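Local coordinates for C24 protein (Bizionia argentinensis JUB59, PDB 6OV6) that probably forms the receptor-binding tip of the long tail fiber of a temperate bacteriophage and binds manganese, at residues Y137-C151 against A265-G277. Residues are numbered along the deposited sequence; the frame is centred on the assembly and turned at random.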
ATOM      1  N   TYR A 137       2.153   8.014 -10.483  1.00 23.80           N
ATOM      2  CA  TYR A 137       2.148   8.441 -11.885  1.00 23.69           C
ATOM      3  C   TYR A 137       1.585   7.338 -12.760  1.00 29.17           C
ATOM      4  O   TYR A 137       2.020   6.183 -12.668  1.00 27.87           O
ATOM      5  CB  TYR A 137       3.580   8.845 -12.301  1.00 23.74           C
ATOM      6  CG  TYR A 137       3.768   9.237 -13.750  1.00 26.20           C
ATOM      7  CD1 TYR A 137       3.312  10.470 -14.229  1.00 28.69           C
ATOM      8  CD2 TYR A 137       4.456   8.405 -14.634  1.00 27.61           C
ATOM      9  CE1 TYR A 137       3.522  10.850 -15.562  1.00 29.39           C
ATOM     10  CE2 TYR A 137       4.680   8.780 -15.961  1.00 28.61           C
ATOM     11  CZ  TYR A 137       4.220  10.006 -16.416  1.00 34.88           C
ATOM     12  OH  TYR A 137       4.463  10.364 -17.719  1.00 35.17           O
ATOM     13  N   SER A 138       0.583   7.690 -13.564  1.00 26.99           N
ATOM     14  CA  SER A 138      -0.099   6.749 -14.459  1.00 28.00           C
ATOM     15  C   SER A 138       0.089   7.126 -15.944  1.00 36.10           C
ATOM     16  O   SER A 138      -0.493   6.489 -16.824  1.00 35.78           O
ATOM     17  CB  SER A 138      -1.575   6.649 -14.114  1.00 29.35           C
ATOM     18  OG  SER A 138      -2.220   7.904 -14.217  1.00 34.11           O
ATOM     19  N   GLY A 139       0.898   8.153 -16.198  1.00 35.24           N
ATOM     20  CA  GLY A 139       1.194   8.611 -17.553  1.00 34.90           C
ATOM     21  C   GLY A 139       2.226   7.713 -18.200  1.00 39.59           C
ATOM     22  O   GLY A 139       2.600   6.680 -17.627  1.00 38.28           O
ATOM     23  N   SER A 140       2.729   8.104 -19.395  1.00 35.97           N
ATOM     24  CA  SER A 140       3.721   7.295 -20.103  1.00 35.68           C
ATOM     25  C   SER A 140       5.054   7.215 -19.372  1.00 37.31           C
ATOM     26  O   SER A 140       5.657   8.245 -19.090  1.00 37.94           O
ATOM     27  CB  SER A 140       3.909   7.785 -21.543  1.00 41.97           C
ATOM     28  OG  SER A 140       5.017   7.155 -22.167  1.00 55.28           O
ATOM     29  N   VAL A 141       5.518   5.990 -19.067  1.00 32.69           N
ATOM     30  CA  VAL A 141       6.794   5.745 -18.393  1.00 33.21           C
ATOM     31  C   VAL A 141       8.000   6.126 -19.274  1.00 40.87           C
ATOM     32  O   VAL A 141       9.107   6.271 -18.759  1.00 40.67           O
ATOM     33  CB  VAL A 141       6.922   4.307 -17.817  1.00 37.30           C
ATOM     34  CG1 VAL A 141       5.917   4.087 -16.677  1.00 36.97           C
ATOM     35  CG2 VAL A 141       6.750   3.243 -18.913  1.00 36.87           C
ATOM     36  N   ASN A 142       7.781   6.262 -20.586  1.00 41.76           N
ATOM     37  CA  ASN A 142       8.821   6.652 -21.552  1.00 43.02           C
ATOM     38  C   ASN A 142       8.856   8.163 -21.767  1.00 48.92           C
ATOM     39  O   ASN A 142       9.789   8.669 -22.406  1.00 49.41           O
ATOM     40  CB  ASN A 142       8.628   5.933 -22.893  1.00 46.87           C
ATOM     41  CG  ASN A 142       8.515   4.442 -22.784  1.00 71.71           C
ATOM     42  OD1 ASN A 142       7.461   3.882 -23.081  1.00 71.85           O
ATOM     43  ND2 ASN A 142       9.572   3.771 -22.329  1.00 58.70           N
ATOM     44  N   ASN A 143       7.856   8.883 -21.221  1.00 45.51           N
ATOM     45  CA  ASN A 143       7.736  10.336 -21.335  1.00 44.39           C
ATOM     46  C   ASN A 143       7.518  10.994 -19.954  1.00 43.37           C
ATOM     47  O   ASN A 143       6.584  11.774 -19.770  1.00 41.95           O
ATOM     48  CB  ASN A 143       6.643  10.707 -22.355  1.00 48.40           C
ATOM     49  CG  ASN A 143       6.625  12.164 -22.769  1.00 79.77           C
ATOM     50  OD1 ASN A 143       7.660  12.851 -22.806  1.00 77.89           O
ATOM     51  ND2 ASN A 143       5.436  12.673 -23.067  1.00 68.70           N
ATOM     52  N   ILE A 144       8.386  10.664 -18.985  1.00 39.11           N
ATOM     53  CA  ILE A 144       8.314  11.241 -17.636  1.00 38.41           C
ATOM     54  C   ILE A 144       8.623  12.752 -17.772  1.00 41.85           C
ATOM     55  O   ILE A 144       9.633  13.097 -18.394  1.00 40.29           O
ATOM     56  CB  ILE A 144       9.245  10.506 -16.631  1.00 41.25           C
ATOM     57  CG1 ILE A 144       8.719   9.059 -16.369  1.00 41.50           C
ATOM     58  CG2 ILE A 144       9.348  11.279 -15.307  1.00 41.10           C
ATOM     59  CD1 ILE A 144       9.713   8.096 -15.702  1.00 40.81           C
ATOM     60  N   PRO A 145       7.745  13.646 -17.251  1.00 38.41           N
ATOM     61  CA  PRO A 145       7.984  15.095 -17.398  1.00 38.06           C
ATOM     62  C   PRO A 145       9.359  15.610 -16.974  1.00 40.38           C
ATOM     63  O   PRO A 145      10.033  15.022 -16.125  1.00 38.62           O
ATOM     64  CB  PRO A 145       6.845  15.720 -16.579  1.00 39.74           C
ATOM     65  CG  PRO A 145       5.749  14.696 -16.648  1.00 43.82           C
ATOM     66  CD  PRO A 145       6.480  13.392 -16.521  1.00 39.46           C
ATOM     67  N   SER A 146       9.779  16.730 -17.604  1.00 36.43           N
ATOM     68  CA  SER A 146      11.055  17.377 -17.361  1.00 34.91           C
ATOM     69  C   SER A 146      11.230  17.732 -15.894  1.00 36.31           C
ATOM     70  O   SER A 146      10.322  18.298 -15.271  1.00 36.69           O
ATOM     71  CB  SER A 146      11.178  18.636 -18.229  1.00 37.61           C
ATOM     72  OG  SER A 146      12.344  19.363 -17.888  1.00 42.51           O
ATOM     73  N   GLY A 147      12.385  17.378 -15.348  1.00 30.35           N
ATOM     74  CA  GLY A 147      12.702  17.637 -13.946  1.00 30.41           C
ATOM     75  C   GLY A 147      12.312  16.484 -13.036  1.00 32.06           C
ATOM     76  O   GLY A 147      12.697  16.461 -11.870  1.00 31.98           O
ATOM     77  N   TRP A 148      11.559  15.528 -13.562  1.00 30.72           N
ATOM     78  CA  TRP A 148      11.099  14.352 -12.802  1.00 30.21           C
ATOM     79  C   TRP A 148      11.851  13.098 -13.230  1.00 34.51           C
ATOM     80  O   TRP A 148      12.291  13.011 -14.379  1.00 33.87           O
ATOM     81  CB  TRP A 148       9.585  14.133 -13.010  1.00 28.29           C
ATOM     82  CG  TRP A 148       8.723  15.236 -12.467  1.00 28.17           C
ATOM     83  CD1 TRP A 148       8.463  16.444 -13.053  1.00 30.72           C
ATOM     84  CD2 TRP A 148       7.939  15.195 -11.263  1.00 27.11           C
ATOM     85  NE1 TRP A 148       7.602  17.177 -12.266  1.00 29.21           N
ATOM     86  CE2 TRP A 148       7.266  16.433 -11.159  1.00 30.47           C
ATOM     87  CE3 TRP A 148       7.735  14.219 -10.259  1.00 27.07           C
ATOM     88  CZ2 TRP A 148       6.401  16.725 -10.091  1.00 29.43           C
ATOM     89  CZ3 TRP A 148       6.915  14.520  -9.184  1.00 27.61           C
ATOM     90  CH2 TRP A 148       6.256  15.757  -9.102  1.00 28.24           C
ATOM     91  N   GLN A 149      11.919  12.098 -12.339  1.00 29.30           N
ATOM     92  CA  GLN A 149      12.506  10.802 -12.664  1.00 29.42           C
ATOM     93  C   GLN A 149      11.814   9.726 -11.839  1.00 33.33           C
ATOM     94  O   GLN A 149      11.206  10.027 -10.813  1.00 30.41           O
ATOM     95  CB  GLN A 149      14.029  10.771 -12.389  1.00 30.31           C
ATOM     96  CG  GLN A 149      14.418  10.729 -10.916  1.00 32.25           C
ATOM     97  CD  GLN A 149      15.851  10.303 -10.736  1.00 48.39           C
ATOM     98  OE1 GLN A 149      16.782  11.107 -10.880  1.00 38.93           O
ATOM     99  NE2 GLN A 149      16.051   9.041 -10.371  1.00 35.21           N
ATOM    100  N   LEU A 150      11.993   8.474 -12.246  1.00 31.52           N
ATOM    101  CA  LEU A 150      11.492   7.306 -11.535  1.00 31.96           C
ATOM    102  C   LEU A 150      12.245   7.186 -10.195  1.00 34.89           C
ATOM    103  O   LEU A 150      13.449   7.479 -10.131  1.00 35.28           O
ATOM    104  CB  LEU A 150      11.784   6.092 -12.432  1.00 33.09           C
ATOM    105  CG  LEU A 150      10.923   4.841 -12.285  1.00 39.85           C
ATOM    106  CD1 LEU A 150       9.451   5.109 -12.691  1.00 40.05           C
ATOM    107  CD2 LEU A 150      11.511   3.706 -13.115  1.00 43.49           C
ATOM    108  N   CYS A 151      11.545   6.787  -9.107  1.00 29.33           N
ATOM    109  CA  CYS A 151      12.198   6.532  -7.816  1.00 28.51           C
ATOM    110  C   CYS A 151      12.841   5.145  -7.970  1.00 34.89           C
ATOM    111  O   CYS A 151      12.200   4.117  -7.710  1.00 32.98           O
ATOM    112  CB  CYS A 151      11.193   6.566  -6.670  1.00 27.18           C
ATOM    113  SG  CYS A 151      10.463   8.209  -6.402  1.00 30.03           S
ATOM    114  N   ALA A 265      -1.900  -8.967  -1.716  1.00 24.25           N
ATOM    115  CA  ALA A 265      -3.287  -8.533  -1.707  1.00 23.38           C
ATOM    116  C   ALA A 265      -3.569  -7.932  -3.130  1.00 26.67           C
ATOM    117  O   ALA A 265      -2.596  -7.772  -3.898  1.00 26.37           O
ATOM    118  CB  ALA A 265      -3.488  -7.480  -0.622  1.00 24.09           C
ATOM    119  N   PRO A 266      -4.854  -7.633  -3.511  1.00 24.22           N
ATOM    120  CA  PRO A 266      -5.134  -7.095  -4.857  1.00 24.04           C
ATOM    121  C   PRO A 266      -4.360  -5.825  -5.141  1.00 25.92           C
ATOM    122  O   PRO A 266      -4.500  -4.856  -4.411  1.00 24.22           O
ATOM    123  CB  PRO A 266      -6.655  -6.900  -4.861  1.00 25.89           C
ATOM    124  CG  PRO A 266      -7.143  -7.942  -3.858  1.00 29.35           C
ATOM    125  CD  PRO A 266      -6.117  -7.848  -2.768  1.00 24.17           C
ATOM    126  N   TYR A 267      -3.472  -5.891  -6.131  1.00 23.64           N
ATOM    127  CA  TYR A 267      -2.544  -4.793  -6.435  1.00 23.51           C
ATOM    128  C   TYR A 267      -2.790  -4.160  -7.801  1.00 28.18           C
ATOM    129  O   TYR A 267      -3.422  -4.764  -8.668  1.00 28.13           O
ATOM    130  CB  TYR A 267      -1.078  -5.262  -6.258  1.00 23.74           C
ATOM    131  CG  TYR A 267      -0.585  -6.308  -7.247  1.00 24.02           C
ATOM    132  CD1 TYR A 267      -0.242  -5.953  -8.559  1.00 24.70           C
ATOM    133  CD2 TYR A 267      -0.390  -7.634  -6.851  1.00 24.86           C
ATOM    134  CE1 TYR A 267       0.268  -6.904  -9.454  1.00 27.08           C
ATOM    135  CE2 TYR A 267       0.153  -8.580  -7.722  1.00 25.06           C
ATOM    136  CZ  TYR A 267       0.478  -8.210  -9.020  1.00 33.54           C
ATOM    137  OH  TYR A 267       0.950  -9.153  -9.891  1.00 32.57           O
ATOM    138  N   TYR A 268      -2.272  -2.946  -7.985  1.00 25.02           N
ATOM    139  CA  TYR A 268      -2.406  -2.171  -9.222  1.00 24.05           C
ATOM    140  C   TYR A 268      -1.073  -1.436  -9.405  1.00 27.37           C
ATOM    141  O   TYR A 268      -0.630  -0.706  -8.507  1.00 21.92           O
ATOM    142  CB  TYR A 268      -3.572  -1.176  -9.092  1.00 25.34           C
ATOM    143  CG  TYR A 268      -4.062  -0.634 -10.419  1.00 27.56           C
ATOM    144  CD1 TYR A 268      -5.280  -1.043 -10.955  1.00 29.72           C
ATOM    145  CD2 TYR A 268      -3.321   0.312 -11.128  1.00 28.04           C
ATOM    146  CE1 TYR A 268      -5.759  -0.509 -12.158  1.00 28.65           C
ATOM    147  CE2 TYR A 268      -3.778   0.830 -12.339  1.00 28.62           C
ATOM    148  CZ  TYR A 268      -4.982   0.388 -12.868  1.00 34.66           C
ATOM    149  OH  TYR A 268      -5.431   0.911 -14.064  1.00 36.31           O
ATOM    150  N   THR A 269      -0.428  -1.643 -10.573  1.00 23.28           N
ATOM    151  CA  THR A 269       0.875  -1.060 -10.829  1.00 23.68           C
ATOM    152  C   THR A 269       0.784   0.412 -11.261  1.00 25.25           C
ATOM    153  O   THR A 269       0.134   0.742 -12.251  1.00 26.11           O
ATOM    154  CB  THR A 269       1.666  -1.889 -11.887  1.00 27.80           C
ATOM    155  OG1 THR A 269       1.710  -3.259 -11.505  1.00 25.69           O
ATOM    156  CG2 THR A 269       3.090  -1.355 -12.097  1.00 26.96           C
ATOM    157  N   LEU A 270       1.466   1.274 -10.518  1.00 23.78           N
ATOM    158  CA  LEU A 270       1.634   2.687 -10.849  1.00 23.53           C
ATOM    159  C   LEU A 270       3.125   3.003 -10.692  1.00 26.23           C
ATOM    160  O   LEU A 270       3.813   2.362  -9.894  1.00 25.45           O
ATOM    161  CB  LEU A 270       0.792   3.606  -9.939  1.00 23.21           C
ATOM    162  CG  LEU A 270      -0.739   3.482 -10.018  1.00 25.50           C
ATOM    163  CD1 LEU A 270      -1.412   4.446  -9.021  1.00 24.41           C
ATOM    164  CD2 LEU A 270      -1.268   3.785 -11.433  1.00 23.15           C
ATOM    165  N   ALA A 271       3.617   4.028 -11.382  1.00 23.06           N
ATOM    166  CA  ALA A 271       5.009   4.399 -11.209  1.00 23.67           C
ATOM    167  C   ALA A 271       5.131   5.413 -10.070  1.00 26.26           C
ATOM    168  O   ALA A 271       4.261   6.273  -9.898  1.00 26.46           O
ATOM    169  CB  ALA A 271       5.549   5.005 -12.495  1.00 24.81           C
ATOM    170  N   TYR A 272       6.207   5.301  -9.303  1.00 23.77           N
ATOM    171  CA  TYR A 272       6.595   6.263  -8.272  1.00 23.83           C
ATOM    172  C   TYR A 272       7.656   7.152  -8.923  1.00 28.56           C
ATOM    173  O   TYR A 272       8.712   6.663  -9.351  1.00 28.01           O
ATOM    174  CB  TYR A 272       7.154   5.613  -7.013  1.00 24.68           C
ATOM    175  CG  TYR A 272       6.061   5.015  -6.176  1.00 27.51           C
ATOM    176  CD1 TYR A 272       5.171   5.827  -5.482  1.00 29.20           C
ATOM    177  CD2 TYR A 272       5.875   3.636  -6.118  1.00 28.47           C
ATOM    178  CE1 TYR A 272       4.130   5.286  -4.739  1.00 30.11           C
ATOM    179  CE2 TYR A 272       4.824   3.077  -5.373  1.00 29.80           C
ATOM    180  CZ  TYR A 272       3.937   3.914  -4.714  1.00 33.25           C
ATOM    181  OH  TYR A 272       2.863   3.439  -4.010  1.00 34.16           O
ATOM    182  N   ILE A 273       7.343   8.431  -9.058  1.00 24.83           N
ATOM    183  CA  ILE A 273       8.276   9.397  -9.654  1.00 23.71           C
ATOM    184  C   ILE A 273       8.568  10.494  -8.638  1.00 28.65           C
ATOM    185  O   ILE A 273       7.811  10.671  -7.682  1.00 26.32           O
ATOM    186  CB  ILE A 273       7.792   9.964 -11.014  1.00 25.93           C
ATOM    187  CG1 ILE A 273       6.497  10.842 -10.871  1.00 25.00           C
ATOM    188  CG2 ILE A 273       7.705   8.870 -12.117  1.00 27.86           C
ATOM    189  CD1 ILE A 273       6.114  11.645 -12.156  1.00 28.92           C
ATOM    190  N   ILE A 274       9.638  11.266  -8.857  1.00 25.58           N
ATOM    191  CA  ILE A 274       9.974  12.329  -7.919  1.00 24.69           C
ATOM    192  C   ILE A 274      10.568  13.529  -8.653  1.00 28.81           C
ATOM    193  O   ILE A 274      11.219  13.361  -9.674  1.00 28.39           O
ATOM    194  CB  ILE A 274      10.909  11.795  -6.801  1.00 26.93           C
ATOM    195  CG1 ILE A 274      10.979  12.730  -5.576  1.00 26.45           C
ATOM    196  CG2 ILE A 274      12.283  11.354  -7.322  1.00 27.54           C
ATOM    197  CD1 ILE A 274      11.348  12.053  -4.321  1.00 30.83           C
ATOM    198  N   TYR A 275      10.317  14.714  -8.139  1.00 26.62           N
ATOM    199  CA  TYR A 275      10.863  15.907  -8.748  1.00 27.14           C
ATOM    200  C   TYR A 275      12.295  16.137  -8.234  1.00 31.41           C
ATOM    201  O   TYR A 275      12.504  16.243  -7.041  1.00 30.72           O
ATOM    202  CB  TYR A 275       9.975  17.112  -8.473  1.00 28.79           C
ATOM    203  CG  TYR A 275      10.483  18.350  -9.176  1.00 31.17           C
ATOM    204  CD1 TYR A 275      10.288  18.530 -10.541  1.00 33.74           C
ATOM    205  CD2 TYR A 275      11.199  19.320  -8.487  1.00 33.17           C
ATOM    206  CE1 TYR A 275      10.767  19.666 -11.196  1.00 35.51           C
ATOM    207  CE2 TYR A 275      11.705  20.449  -9.140  1.00 34.18           C
ATOM    208  CZ  TYR A 275      11.487  20.614 -10.490  1.00 42.37           C
ATOM    209  OH  TYR A 275      11.974  21.737 -11.114  1.00 44.04           O
ATOM    210  N   ILE A 276      13.251  16.227  -9.153  1.00 30.68           N
ATOM    211  CA  ILE A 276      14.668  16.461  -8.859  1.00 32.08           C
ATOM    212  C   ILE A 276      15.025  17.934  -9.122  1.00 38.00           C
ATOM    213  O   ILE A 276      15.569  18.593  -8.243  1.00 37.97           O
ATOM    214  CB  ILE A 276      15.585  15.456  -9.626  1.00 34.25           C
ATOM    215  CG1 ILE A 276      15.279  13.973  -9.223  1.00 33.78           C
ATOM    216  CG2 ILE A 276      17.099  15.778  -9.447  1.00 35.66           C
ATOM    217  CD1 ILE A 276      15.570  13.544  -7.709  1.00 40.23           C
ATOM    218  N   GLY A 277      14.691  18.429 -10.300  1.00 36.93           N
ATOM    219  CA  GLY A 277      14.983  19.819 -10.675  1.00 42.20           C
ATOM    220  C   GLY A 277      15.209  19.954 -12.174  1.00 64.03           C
ATOM    221  O   GLY A 277      15.729  18.994 -12.793  1.00 69.83           O
ATOM    222  OXT GLY A 277      14.901  21.038 -12.714  1.00 85.90           O
TER
HETATM  223  O   HOH W   1       9.846   4.081  -8.813  1.00 40.23           O
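I273, on the central strand, packs against an aromatic ring from each flanking strand, a worked example of one aliphatic side chain serving two neighbours. With CG1 tucked between its own N and C (chi1 66°), the methyl CD1 of I273 lies 3.6 Å from W148 CE3 and approaches the Y137 ring obliquely, 3.7 Å from Y137 CD1, while CG2 faces I144 and L150. Beside it, Y275 crosses W148 at about a right angle: its CB sits 3.7 Å above the centroid of the indole six-membered ring, a CH-pi contact almost on the normal, and its ring edge points at the five-membered ring in a T-shaped pair with planes at 68°. On the face opposite W148 and Y275, C151 SG rests 3.6 Å from I274 CB.

Within the chain, 267-275 runs antiparallel between 135-137 and 148-150; its 267-270 part pairs with a second subunit, continuing the sheet. Y137 with A271 and Q149 with I274 form hydrogen-bonded pairs, and C151 N gives Y272 O a nearly straight bond (173°). A water bridges Y272 O and C151 O. At the far end G147 O takes two amides, I276 N at 2.8 Å and G277 N at 3.2 Å, the latter on a lone pair.

Backbone bonds on both edges and apolar side chains thus hold 267-275 within its chain, while G277 carboxylate (salt bridge to R125) and W148 NE1 (bond to R125 O) tie this end to the second subunit.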